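Local coordinates for protein glycogen accumulation regulator GarA (Mycobacterium tuberculosis, PDB 6I2P) that probably regulates glycogen accumulation and metabolism by binding partner proteins through its forkhead-associated (FHA) domain, a phosphothreonine-recognising module, at residues V138-K142 with F143-F147; V114-L117 with N118-V122. All coordinates share one frame; numbering follows the deposited sequence.

Followed from the N terminus, contact 2 comes first: residues 114-122 leave strand 108-113 of the mixed sheet, turn at 116-119, and enter strand 120-122 of the antiparallel sheet, so this loop carries the chain from one sheet of the FHA beta sandwich to the other. Contact 1 follows, where residues 138-147 form a hairpin of strands 137-140 and 143-149. The two loops lie in series, neither nested nor crossed. They meet as neighbouring strands in the antiparallel sheet, where strand 137-140 runs between 143-149 and 120-122: Gln139 N lies 2.8 Å from Tyr121 O, a probable hydrogen bond, and Ile140 CG1 packs on Thr120 CG2.

Contact 1: residues V138-K142 with F143-F147; sequences VQIGK and FRLVF. With SO4 (sulfate ion), chain L.
Ile140 and Leu145 set their side chains askew to one another, touching through Ile140 CD1 and Leu145 CD1, 4.1 Å apart. On the same face of the sheet Val138 sits across from Leu145, and Phe143 stands beside the turn. With CG next to its own backbone N (chi1 -75°), the Phe143 ring turns an edge to Ile140 O, which lies in the ring plane 3.6 Å from Phe143 CD1. Phe143 and Leu145 touch Val61 on the adjacent strand 57-61, while Val138 and Ile140 meet Phe102 of the facing sheet, inside the FHA beta sandwich. The motif is a tight hairpin: a type II' turn runs from Ile140 to Phe143, with Gly141 supplying the positive phi. Ile140 and Phe143 bond to each other in both directions at the turn, and Val138 and Leu145 do so behind it, Val138 N to Leu145 O at 2.7 Å (163° at the hydrogen). On the other face Gln139 and Arg144 meet loosely, CG to CG 4.4 Å, while their polar ends go elsewhere, Gln139 to Ser32 and Glu33, Arg144 to Ala28 O. Lys142, bent at chi3 (-116°), gives its NZ to O1 of a sulfate at 2.8 Å, an ion also held by Val93 N and another protein chain.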
# COMPACT_ATOMS: atom_id res chain seq x y z
N VAL C 138 20.87 1.46 5.56
CA VAL C 138 20.47 0.78 4.33
C VAL C 138 19.00 0.40 4.41
O VAL C 138 18.59 -0.31 5.34
CB VAL C 138 21.37 -0.45 3.99
CG1 VAL C 138 21.05 -1.00 2.60
CG2 VAL C 138 22.85 -0.10 4.10
N GLN C 139 18.20 0.87 3.45
CA GLN C 139 16.78 0.54 3.39
C GLN C 139 16.50 -0.44 2.27
O GLN C 139 16.73 -0.13 1.10
CB GLN C 139 15.88 1.79 3.30
CG GLN C 139 14.44 1.50 3.69
CD GLN C 139 13.47 2.56 3.24
OE1 GLN C 139 13.48 3.70 3.71
NE2 GLN C 139 12.59 2.19 2.33
N ILE C 140 16.06 -1.64 2.65
CA ILE C 140 15.66 -2.73 1.76
C ILE C 140 14.23 -3.06 2.19
O ILE C 140 14.02 -3.56 3.30
CB ILE C 140 16.64 -3.94 1.82
CG1 ILE C 140 18.02 -3.55 1.21
CG2 ILE C 140 16.06 -5.16 1.11
CD1 ILE C 140 19.20 -4.50 1.55
N GLY C 141 13.28 -2.69 1.36
CA GLY C 141 11.85 -2.83 1.64
C GLY C 141 11.45 -1.89 2.75
O GLY C 141 11.66 -0.68 2.65
N LYS C 142 10.93 -2.46 3.84
CA LYS C 142 10.55 -1.73 5.04
C LYS C 142 11.64 -1.92 6.12
O LYS C 142 11.47 -1.46 7.24
CB LYS C 142 9.17 -2.17 5.57
CG LYS C 142 7.99 -1.78 4.70
CD LYS C 142 6.68 -2.22 5.35
CE LYS C 142 5.93 -3.26 4.54
NZ LYS C 142 4.77 -3.79 5.28
N PHE C 143 12.75 -2.61 5.77
CA PHE C 143 13.86 -2.84 6.70
C PHE C 143 14.80 -1.65 6.71
O PHE C 143 15.23 -1.18 5.66
CB PHE C 143 14.65 -4.11 6.35
CG PHE C 143 13.97 -5.41 6.70
CD1 PHE C 143 13.17 -6.06 5.77
CD2 PHE C 143 14.16 -6.00 7.94
CE1 PHE C 143 12.55 -7.27 6.08
CE2 PHE C 143 13.54 -7.21 8.26
CZ PHE C 143 12.74 -7.85 7.32
N ARG C 144 15.13 -1.16 7.91
CA ARG C 144 16.06 -0.07 8.13
C ARG C 144 17.24 -0.67 8.86
O ARG C 144 17.19 -0.94 10.06
CB ARG C 144 15.40 1.08 8.91
CG ARG C 144 14.47 1.94 8.03
CD ARG C 144 13.65 2.93 8.84
NE ARG C 144 14.49 3.86 9.59
CZ ARG C 144 14.29 5.18 9.65
NH1 ARG C 144 13.28 5.73 9.00
NH2 ARG C 144 15.10 5.94 10.36
N LEU C 145 18.27 -1.01 8.09
CA LEU C 145 19.48 -1.65 8.58
C LEU C 145 20.55 -0.62 8.83
O LEU C 145 20.69 0.31 8.05
CB LEU C 145 20.00 -2.70 7.58
CG LEU C 145 18.98 -3.73 7.02
CD1 LEU C 145 19.36 -4.17 5.62
CD2 LEU C 145 18.84 -4.94 7.94
N VAL C 146 21.32 -0.79 9.91
CA VAL C 146 22.46 0.07 10.19
C VAL C 146 23.71 -0.78 9.92
O VAL C 146 23.80 -1.92 10.39
CB VAL C 146 22.44 0.70 11.61
CG1 VAL C 146 23.73 1.49 11.89
CG2 VAL C 146 21.23 1.60 11.77
N PHE C 147 24.63 -0.22 9.12
CA PHE C 147 25.89 -0.86 8.77
C PHE C 147 26.93 -0.44 9.80
O PHE C 147 27.13 0.75 10.04
CB PHE C 147 26.31 -0.45 7.34
CG PHE C 147 27.71 -0.88 6.94
CD1 PHE C 147 28.81 -0.06 7.19
CD2 PHE C 147 27.92 -2.11 6.32
CE1 PHE C 147 30.09 -0.47 6.83
CE2 PHE C 147 29.20 -2.50 5.95
CZ PHE C 147 30.28 -1.68 6.21
S SO4 L . 4.87 -7.46 5.98
O1 SO4 L . 4.30 -6.24 6.58
O2 SO4 L . 3.78 -8.35 5.57
O3 SO4 L . 5.68 -7.10 4.82
O4 SO4 L . 5.72 -8.14 6.95

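Contact 2: residues V114-L117 with N118-V122; sequences VGSL and NGTYV
Ser116 turns its OG in between its own backbone N and carbonyl carbon (chi1 70°), and this torsion brings the hydroxyl to Gly119, whose N lies 3.0 Å from Ser116 OG in a weak, bent hydrogen bond (125° at the hydrogen). Next to it, Leu117 holds CG anti to its backbone N (chi1 175°) while Asn118 keeps CG beside its own, and the two side chains lie alongside, pointing the same way. Leu117 CG comes 3.9 Å from Asn118 OD1, and Leu117 CD2 reaches ND2 of the same amide at 4.2 Å, so the leucine branch runs along the amide. The turn lies where FHA domains bind phosphopeptides, among the loops between strands, and another protein chain lies at it, consistent with a bound phosphorylated partner: ND2 of Asn118 is hydrogen-bonded to the backbone of that chain and to Thr94 O of its own, OD1 bonds weakly to the same partner backbone, and Leu117 packs on it too. Asn118 also touches a modified side chain of that protein. At the base of the loop, Asp113 OD2 is hydrogen-bonded to the hydroxyls of both Ser116 and Thr120, tying the two limbs of the loop through one carboxylate, although Ser116 OG and Thr120 OG1 themselves stay 4.5 Å apart. The positive phi of Gly119 lets the chain swing into strand 120-122, and Gly119 O is bonded to His99 NE2.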
# COMPACT_ATOMS: atom_id res chain seq x y z
N VAL C 114 20.50 -5.50 -7.17
CA VAL C 114 20.60 -6.47 -8.26
C VAL C 114 19.35 -6.48 -9.18
O VAL C 114 19.25 -7.33 -10.06
CB VAL C 114 20.99 -7.89 -7.75
CG1 VAL C 114 22.38 -7.88 -7.10
CG2 VAL C 114 19.94 -8.48 -6.80
N GLY C 115 18.46 -5.51 -9.00
CA GLY C 115 17.26 -5.38 -9.81
C GLY C 115 15.97 -5.59 -9.04
O GLY C 115 15.14 -6.41 -9.43
N SER C 116 15.78 -4.86 -7.94
CA SER C 116 14.56 -4.97 -7.14
C SER C 116 13.43 -4.09 -7.70
O SER C 116 13.66 -3.27 -8.60
CB SER C 116 14.84 -4.62 -5.69
OG SER C 116 15.09 -3.23 -5.55
N LEU C 117 12.22 -4.27 -7.16
CA LEU C 117 11.02 -3.53 -7.52
C LEU C 117 10.98 -2.15 -6.85
O LEU C 117 10.70 -1.15 -7.52
CB LEU C 117 9.76 -4.36 -7.13
CG LEU C 117 8.38 -3.71 -7.32
CD1 LEU C 117 8.06 -3.47 -8.78
CD2 LEU C 117 7.30 -4.54 -6.65
N ASN C 118 11.25 -2.09 -5.55
CA ASN C 118 11.16 -0.85 -4.77
C ASN C 118 12.51 -0.15 -4.50
O ASN C 118 12.53 0.95 -3.92
CB ASN C 118 10.39 -1.11 -3.47
CG ASN C 118 8.99 -1.67 -3.71
OD1 ASN C 118 8.16 -1.09 -4.43
ND2 ASN C 118 8.71 -2.82 -3.13
N GLY C 119 13.61 -0.74 -4.97
CA GLY C 119 14.95 -0.18 -4.86
C GLY C 119 15.65 -0.31 -3.52
O GLY C 119 15.09 -0.81 -2.55
N THR C 120 16.91 0.14 -3.50
CA THR C 120 17.78 0.16 -2.32
C THR C 120 18.15 1.61 -2.01
O THR C 120 18.48 2.37 -2.92
CB THR C 120 19.00 -0.77 -2.53
OG1 THR C 120 18.54 -2.06 -2.94
CG2 THR C 120 19.84 -0.92 -1.26
N TYR C 121 18.08 1.98 -0.73
CA TYR C 121 18.38 3.33 -0.28
C TYR C 121 19.52 3.32 0.73
O TYR C 121 19.57 2.45 1.60
CB TYR C 121 17.14 4.00 0.34
CG TYR C 121 15.92 4.01 -0.56
CD1 TYR C 121 15.06 2.91 -0.62
CD2 TYR C 121 15.59 5.13 -1.31
CE1 TYR C 121 13.94 2.91 -1.45
CE2 TYR C 121 14.46 5.15 -2.13
CZ TYR C 121 13.64 4.04 -2.20
OH TYR C 121 12.52 4.04 -2.99
N VAL C 122 20.44 4.28 0.60
CA VAL C 122 21.55 4.47 1.52
C VAL C 122 21.40 5.89 2.03
O VAL C 122 21.41 6.83 1.23
CB VAL C 122 22.95 4.18 0.91
CG1 VAL C 122 24.07 4.62 1.85
CG2 VAL C 122 23.08 2.70 0.57